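Local coordinates for putative CRISPR-associated endoribonuclease-like protein Cas6nc (Pyrococcus horikoshii, PDB 3QJL) that binds RNA and belongs to the Cas6 family of CRISPR-based antiviral defence in prokaryotes, as an endoribonuclease-like protein, at residues A44-S49 / E88-A93; E174-T179 / G223-F228. One frame throughout, in Å; residues are numbered along the deposited sequence.

Interaction 1: residues A44-S49 / E88-A93; sequences AKLLSS and EDIIRA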
ATOM      1  N   ALA A  44      -1.871   3.268  35.341  1.00 58.47           N
ATOM      2  CA  ALA A  44      -3.009   3.412  34.457  1.00 55.94           C
ATOM      3  C   ALA A  44      -3.150   4.883  34.057  1.00 60.38           C
ATOM      4  O   ALA A  44      -3.406   5.198  32.893  1.00 55.50           O
ATOM      5  CB  ALA A  44      -4.272   2.910  35.134  1.00 54.44           C
ATOM      6  N   LYS A  45      -2.950   5.785  35.011  1.00 60.50           N
ATOM      7  CA  LYS A  45      -3.073   7.210  34.720  1.00 59.55           C
ATOM      8  C   LYS A  45      -2.059   7.688  33.692  1.00 55.06           C
ATOM      9  O   LYS A  45      -2.268   8.713  33.051  1.00 59.15           O
ATOM     10  CB  LYS A  45      -2.971   8.054  35.992  1.00 61.66           C
ATOM     11  CG  LYS A  45      -4.099   7.799  36.979  1.00 70.75           C
ATOM     12  CD  LYS A  45      -4.288   8.964  37.941  1.00 72.82           C
ATOM     13  CE  LYS A  45      -5.118   8.544  39.146  1.00 76.54           C
ATOM     14  NZ  LYS A  45      -4.342   7.645  40.059  1.00 80.62           N
ATOM     15  N   LEU A  46      -0.955   6.962  33.547  1.00 51.64           N
ATOM     16  CA  LEU A  46       0.034   7.302  32.526  1.00 52.05           C
ATOM     17  C   LEU A  46      -0.444   6.803  31.165  1.00 54.08           C
ATOM     18  O   LEU A  46      -0.341   7.500  30.154  1.00 52.28           O
ATOM     19  CB  LEU A  46       1.402   6.708  32.859  1.00 47.59           C
ATOM     20  CG  LEU A  46       2.059   7.178  34.160  1.00 49.84           C
ATOM     21  CD1 LEU A  46       3.461   6.590  34.305  1.00 43.64           C
ATOM     22  CD2 LEU A  46       2.106   8.691  34.232  1.00 42.88           C
ATOM     23  N   LEU A  47      -0.980   5.589  31.158  1.00 52.69           N
ATOM     24  CA  LEU A  47      -1.507   4.996  29.947  1.00 48.28           C
ATOM     25  C   LEU A  47      -2.525   5.917  29.295  1.00 51.51           C
ATOM     26  O   LEU A  47      -2.565   6.049  28.072  1.00 58.60           O
ATOM     27  CB  LEU A  47      -2.179   3.660  30.268  1.00 47.92           C
ATOM     28  CG  LEU A  47      -1.320   2.473  30.692  1.00 47.18           C
ATOM     29  CD1 LEU A  47      -2.136   1.205  30.535  1.00 47.76           C
ATOM     30  CD2 LEU A  47      -0.059   2.379  29.869  1.00 39.42           C
ATOM     31  N   SER A  48      -3.339   6.546  30.131  1.00 49.67           N
ATOM     32  CA  SER A  48      -4.499   7.296  29.692  1.00 46.74           C
ATOM     33  C   SER A  48      -4.118   8.727  29.339  1.00 55.27           C
ATOM     34  O   SER A  48      -4.953   9.503  28.867  1.00 55.23           O
ATOM     35  CB  SER A  48      -5.561   7.288  30.795  1.00 51.95           C
ATOM     36  OG  SER A  48      -5.091   7.954  31.962  1.00 54.91           O
ATOM     37  N   SER A  49      -2.854   9.078  29.562  1.00 52.50           N
ATOM     38  CA  SER A  49      -2.378  10.413  29.215  1.00 51.23           C
ATOM     39  C   SER A  49      -2.282  10.586  27.703  1.00 59.00           C
ATOM     40  O   SER A  49      -1.979   9.634  26.976  1.00 62.68           O
ATOM     41  CB  SER A  49      -1.019  10.679  29.846  1.00 52.04           C
ATOM     42  OG  SER A  49      -0.620  12.020  29.648  1.00 50.83           O
ATOM     43  N   GLU A  88      10.152   0.961  31.703  1.00 59.73           N
ATOM     44  CA  GLU A  88       9.911  -0.472  31.826  1.00 59.08           C
ATOM     45  C   GLU A  88       9.030  -0.792  33.023  1.00 54.87           C
ATOM     46  O   GLU A  88       8.559  -1.912  33.169  1.00 51.91           O
ATOM     47  CB  GLU A  88      11.195  -1.306  31.788  1.00 64.68           C
ATOM     48  CG  GLU A  88      11.816  -1.607  33.129  1.00 81.94           C
ATOM     49  CD  GLU A  88      12.628  -0.451  33.659  1.00 88.00           C
ATOM     50  OE1 GLU A  88      12.514   0.657  33.074  1.00 89.87           O
ATOM     51  OE2 GLU A  88      13.377  -0.657  34.648  1.00 77.49           O
ATOM     52  N   ASP A  89       8.757   0.210  33.848  1.00 51.05           N
ATOM     53  CA  ASP A  89       7.706   0.050  34.838  1.00 54.44           C
ATOM     54  C   ASP A  89       6.317  -0.007  34.202  1.00 55.76           C
ATOM     55  O   ASP A  89       5.447  -0.737  34.678  1.00 58.51           O
ATOM     56  CB  ASP A  89       7.792   1.110  35.933  1.00 59.86           C
ATOM     57  CG  ASP A  89       8.796   0.739  37.016  1.00 68.45           C
ATOM     58  OD1 ASP A  89       9.023  -0.479  37.228  1.00 66.01           O
ATOM     59  OD2 ASP A  89       9.366   1.661  37.645  1.00 72.58           O
ATOM     60  N   ILE A  90       6.110   0.739  33.116  1.00 58.73           N
ATOM     61  CA  ILE A  90       4.862   0.626  32.352  1.00 52.35           C
ATOM     62  C   ILE A  90       4.742  -0.745  31.677  1.00 50.94           C
ATOM     63  O   ILE A  90       3.686  -1.383  31.717  1.00 50.06           O
ATOM     64  CB  ILE A  90       4.721   1.736  31.309  1.00 46.63           C
ATOM     65  CG1 ILE A  90       4.421   3.070  31.984  1.00 45.89           C
ATOM     66  CG2 ILE A  90       3.596   1.412  30.376  1.00 51.12           C
ATOM     67  CD1 ILE A  90       4.728   4.267  31.116  1.00 48.28           C
ATOM     68  N   ILE A  91       5.830  -1.207  31.071  1.00 46.53           N
ATOM     69  CA  ILE A  91       5.826  -2.519  30.443  1.00 44.58           C
ATOM     70  C   ILE A  91       5.510  -3.620  31.451  1.00 52.00           C
ATOM     71  O   ILE A  91       4.628  -4.457  31.229  1.00 48.25           O
ATOM     72  CB  ILE A  91       7.169  -2.820  29.798  1.00 47.59           C
ATOM     73  CG1 ILE A  91       7.492  -1.776  28.715  1.00 59.29           C
ATOM     74  CG2 ILE A  91       7.139  -4.195  29.198  1.00 50.52           C
ATOM     75  CD1 ILE A  91       6.367  -1.559  27.659  1.00 47.10           C
ATOM     76  N   ARG A  92       6.245  -3.589  32.565  1.00 61.28           N
ATOM     77  CA  ARG A  92       6.126  -4.531  33.675  1.00 49.14           C
ATOM     78  C   ARG A  92       4.673  -4.650  34.099  1.00 47.83           C
ATOM     79  O   ARG A  92       4.105  -5.735  34.102  1.00 46.55           O
ATOM     80  CB  ARG A  92       6.967  -3.999  34.835  1.00 57.89           C
ATOM     81  CG  ARG A  92       7.644  -5.037  35.715  1.00 63.33           C
ATOM     82  CD  ARG A  92       6.856  -5.242  36.999  1.00 68.99           C
ATOM     83  NE  ARG A  92       5.839  -4.208  37.151  1.00 74.31           N
ATOM     84  CZ  ARG A  92       5.958  -3.152  37.951  1.00 78.05           C
ATOM     85  NH1 ARG A  92       7.059  -3.014  38.694  1.00 73.26           N
ATOM     86  NH2 ARG A  92       4.971  -2.248  38.010  1.00 64.87           N
ATOM     87  N   ALA A  93       4.067  -3.514  34.420  1.00 49.22           N
ATOM     88  CA  ALA A  93       2.665  -3.458  34.827  1.00 48.07           C
ATOM     89  C   ALA A  93       1.678  -3.961  33.774  1.00 48.88           C
ATOM     90  O   ALA A  93       0.619  -4.472  34.109  1.00 48.91           O
ATOM     91  CB  ALA A  93       2.303  -2.052  35.238  1.00 50.48           C
TER

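Interaction 2: residues E174-T179 / G223-F228; sequences EVMGET and GYENGF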
ATOM      1  N   GLU A 174       7.521  16.313  28.047  1.00 57.24           N
ATOM      2  CA  GLU A 174       6.405  15.954  28.909  1.00 54.68           C
ATOM      3  C   GLU A 174       6.612  14.617  29.615  1.00 60.51           C
ATOM      4  O   GLU A 174       6.446  14.525  30.833  1.00 61.11           O
ATOM      5  CB  GLU A 174       5.115  15.898  28.098  1.00 58.58           C
ATOM      6  CG  GLU A 174       3.869  16.009  28.932  1.00 56.09           C
ATOM      7  CD  GLU A 174       3.616  17.427  29.388  1.00 67.69           C
ATOM      8  OE1 GLU A 174       3.237  18.264  28.529  1.00 64.23           O
ATOM      9  OE2 GLU A 174       3.812  17.702  30.600  1.00 64.54           O
ATOM     10  N   VAL A 175       6.922  13.569  28.852  1.00 58.25           N
ATOM     11  CA  VAL A 175       7.173  12.261  29.457  1.00 58.53           C
ATOM     12  C   VAL A 175       8.599  12.072  29.983  1.00 59.22           C
ATOM     13  O   VAL A 175       8.800  11.418  31.010  1.00 56.71           O
ATOM     14  CB  VAL A 175       6.767  11.089  28.540  1.00 53.39           C
ATOM     15  CG1 VAL A 175       6.022  11.598  27.341  1.00 49.34           C
ATOM     16  CG2 VAL A 175       7.981  10.269  28.140  1.00 52.08           C
ATOM     17  N   MET A 176       9.583  12.642  29.291  1.00 54.89           N
ATOM     18  CA  MET A 176      10.973  12.463  29.700  1.00 53.65           C
ATOM     19  C   MET A 176      11.379  13.362  30.867  1.00 56.07           C
ATOM     20  O   MET A 176      12.283  13.026  31.624  1.00 56.07           O
ATOM     21  CB  MET A 176      11.931  12.631  28.516  1.00 53.98           C
ATOM     22  CG  MET A 176      12.603  11.332  28.088  1.00 53.19           C
ATOM     23  SD  MET A 176      11.468   9.922  28.183  1.00 66.13           S
ATOM     24  CE  MET A 176      12.446   8.601  27.460  1.00 58.41           C
ATOM     25  N   GLY A 177      10.712  14.500  31.011  1.00 59.80           N
ATOM     26  CA  GLY A 177      10.995  15.404  32.109  1.00 54.30           C
ATOM     27  C   GLY A 177      11.899  16.561  31.729  1.00 58.88           C
ATOM     28  O   GLY A 177      11.983  17.551  32.451  1.00 63.16           O
ATOM     29  N   GLU A 178      12.582  16.441  30.597  1.00 61.07           N
ATOM     30  CA  GLU A 178      13.406  17.538  30.098  1.00 66.58           C
ATOM     31  C   GLU A 178      13.239  17.728  28.587  1.00 66.52           C
ATOM     32  O   GLU A 178      12.673  16.876  27.905  1.00 65.60           O
ATOM     33  CB  GLU A 178      14.879  17.312  30.450  1.00 69.16           C
ATOM     34  CG  GLU A 178      15.564  16.275  29.577  1.00 75.57           C
ATOM     35  CD  GLU A 178      16.765  15.637  30.259  1.00 89.17           C
ATOM     36  OE1 GLU A 178      17.378  16.290  31.140  1.00 84.45           O
ATOM     37  OE2 GLU A 178      17.087  14.476  29.919  1.00 88.53           O
ATOM     38  N   THR A 179      13.710  18.857  28.071  1.00 64.61           N
ATOM     39  CA  THR A 179      13.685  19.102  26.635  1.00 63.23           C
ATOM     40  C   THR A 179      14.958  18.536  26.032  1.00 65.53           C
ATOM     41  O   THR A 179      16.018  18.642  26.644  1.00 72.95           O
ATOM     42  CB  THR A 179      13.583  20.602  26.313  1.00 68.98           C
ATOM     43  OG1 THR A 179      13.660  21.356  27.528  1.00 75.03           O
ATOM     44  CG2 THR A 179      12.263  20.910  25.613  1.00 67.24           C
ATOM     45  N   GLY A 223      10.931   8.360  19.746  1.00 49.62           N
ATOM     46  CA  GLY A 223       9.906   7.884  18.829  1.00 49.06           C
ATOM     47  C   GLY A 223       9.868   6.371  18.738  1.00 45.12           C
ATOM     48  O   GLY A 223       8.800   5.756  18.740  1.00 43.13           O
ATOM     49  N   TYR A 224      11.052   5.776  18.656  1.00 42.72           N
ATOM     50  CA  TYR A 224      11.192   4.328  18.606  1.00 43.58           C
ATOM     51  C   TYR A 224      10.500   3.677  19.808  1.00 44.33           C
ATOM     52  O   TYR A 224       9.763   2.708  19.653  1.00 38.72           O
ATOM     53  CB  TYR A 224      12.679   3.992  18.568  1.00 40.20           C
ATOM     54  CG  TYR A 224      13.052   2.573  18.213  1.00 47.11           C
ATOM     55  CD1 TYR A 224      12.239   1.773  17.422  1.00 47.11           C
ATOM     56  CD2 TYR A 224      14.246   2.036  18.675  1.00 52.53           C
ATOM     57  CE1 TYR A 224      12.619   0.466  17.110  1.00 52.99           C
ATOM     58  CE2 TYR A 224      14.624   0.749  18.378  1.00 53.22           C
ATOM     59  CZ  TYR A 224      13.821  -0.035  17.602  1.00 56.93           C
ATOM     60  OH  TYR A 224      14.256  -1.315  17.335  1.00 59.98           O
ATOM     61  N   GLU A 225      10.739   4.224  21.000  1.00 45.03           N
ATOM     62  CA  GLU A 225      10.235   3.633  22.241  1.00 48.51           C
ATOM     63  C   GLU A 225       8.775   3.957  22.519  1.00 47.01           C
ATOM     64  O   GLU A 225       8.005   3.086  22.919  1.00 44.58           O
ATOM     65  CB  GLU A 225      11.089   4.077  23.432  1.00 49.60           C
ATOM     66  CG  GLU A 225      12.538   3.651  23.337  1.00 54.76           C
ATOM     67  CD  GLU A 225      13.462   4.441  24.248  1.00 54.99           C
ATOM     68  OE1 GLU A 225      12.964   5.136  25.154  1.00 52.24           O
ATOM     69  OE2 GLU A 225      14.694   4.382  24.044  1.00 60.81           O
ATOM     70  N   ASN A 226       8.430   5.235  22.369  1.00 47.28           N
ATOM     71  CA  ASN A 226       7.079   5.731  22.636  1.00 44.61           C
ATOM     72  C   ASN A 226       6.157   5.992  21.455  1.00 45.21           C
ATOM     73  O   ASN A 226       5.032   6.463  21.646  1.00 45.19           O
ATOM     74  CB  ASN A 226       7.146   6.978  23.496  1.00 49.19           C
ATOM     75  CG  ASN A 226       7.719   6.698  24.848  1.00 45.91           C
ATOM     76  OD1 ASN A 226       7.530   5.612  25.402  1.00 44.47           O
ATOM     77  ND2 ASN A 226       8.430   7.671  25.394  1.00 47.51           N
ATOM     78  N   GLY A 227       6.640   5.722  20.246  1.00 43.07           N
ATOM     79  CA  GLY A 227       5.867   5.976  19.047  1.00 42.96           C
ATOM     80  C   GLY A 227       6.048   7.389  18.529  1.00 42.79           C
ATOM     81  O   GLY A 227       6.347   8.303  19.294  1.00 39.05           O
ATOM     82  N   PHE A 228       5.878   7.564  17.220  1.00 43.18           N
ATOM     83  CA  PHE A 228       5.946   8.887  16.605  1.00 40.55           C
ATOM     84  C   PHE A 228       4.550   9.486  16.431  1.00 41.95           C
ATOM     85  O   PHE A 228       3.604   8.775  16.074  1.00 42.93           O
ATOM     86  CB  PHE A 228       6.622   8.811  15.241  1.00 40.17           C
ATOM     87  CG  PHE A 228       8.106   8.631  15.295  1.00 39.11           C
ATOM     88  CD1 PHE A 228       8.660   7.368  15.303  1.00 41.96           C
ATOM     89  CD2 PHE A 228       8.948   9.721  15.295  1.00 42.07           C
ATOM     90  CE1 PHE A 228      10.031   7.197  15.340  1.00 43.64           C
ATOM     91  CE2 PHE A 228      10.320   9.556  15.331  1.00 44.85           C
ATOM     92  CZ  PHE A 228      10.861   8.294  15.357  1.00 42.41           C
TER

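Interaction 1: residues A44-S49 / E88-A93
Within the N-terminal ferredoxin-like half of this Cas6-family protein, the last turn of helix 41-47 meets the first turn of helix 88-100 through Leu46, Leu47 and Ile90. The closest CA atoms, those of Leu47 and Ile90, are 8.1 Å apart; the two segments meet through aliphatic branches, and no hydrogen bond links them. Ile90 points at the other helix and carries the whole of its side, dividing its two branches between the two leucines. The gamma methyl CG2 lies 3.8 Å from CD2 of Leu47, the two side chains sliding past one another in opposite directions. The longer branch ends in CD1, which stands 4.1 Å from CD1 of Leu46, whose side chain runs aslant to it. With chi1 of Ile90 at -72°, CG1 lies beside the backbone N and CG2 is turned anti to it, which spreads the two branches toward different partners. Leu47 leaves its backbone at an angle to the other helix, but its end comes nearer to Ile90; CB of Leu46 points toward that helix, and the residue remains partly exposed. Behind the leucines the helix runs out: Ser49 N still bonds to Leu46 O at 3.0 Å, and Ser48 OG turns back to Lys45 O at 3.1 Å, approaching from above the carbonyl plane. On the outer side of the other helix, Asp89 and Arg92 pair by charge only. The contact joins helix 41-47 to the start of helix 88-100: Leu47 also packs on Leu33 and Val36 of helix 25-39, while its carbonyl O accepts a bond from Trp54 NE1. Across from it, Ile90 rests on Ser85 at the end of strand 79-85, and Ile91 reaches Met5 and Ile7 of strand 5-13.

Interaction 2: residues E174-T179 / G223-F228
The C-terminal ends of helices 160-176 and 217-226 face each other with their backbones well apart, 9.4 Å from CA of Val175 to CA of Asn226, and the chain leaves each helix through a glycine with positive phi, Gly177 (99°) and Gly227 (87°). Val175 and Asn226 approach from opposite directions, and methyl CG2 of Val175 comes to 3.8 Å from the amide nitrogen ND2 of Asn226. That nitrogen is hydrogen-bonded to Ser86 OG; the valine methyl adds a van der Waals contact. Alongside, Met176 starts off at an angle but folds back at chi2 (38°), which carries its terminal methyl CE to 4.2 Å from OE1 of Glu225. The glutamate chain, extended beyond CG, is crossed by the methionine at about a right angle. Phe222, one turn back on helix 217-226, touches both Val175 and Met176 and adds an aromatic surface to the interface. Arg171 of the first helix reaches the end of the second by donating from NH1 to Gly227 O. Methyl groups of Val175 and Met176 thus lie against the polar ends of Asn226 and Glu225, with no direct hydrogen bond or salt bridge between the two segments. The contact is apolar against polar, held by van der Waals packing, and Glu225 OE2 makes a long, weak ion pair with Arg221 NE.

How the interactions relate
Interactions 1 and 2 belong to the two successive halves of the protein: 44-49/88-93 is part of the N-terminal Cas6 region, 174-179/223-228 of the C-terminal one. Their centres are 14 Å apart and their nearest atoms about 6 Å, without touching. The gap is spanned by other residues: Ser84 and Ser86, which flank Ser85, touched by Ile90, bond respectively to Glu225 O and Asn226 ND2, and Phe53, shortly after segment 44-49, packs on Val175. Bound RNA lies closer to interaction 2, at about 4 Å from its nearest atom, where Tyr224 packs on a guanine base; the nearest atom of interaction 1 is about 11 Å from the bound nucleic acid.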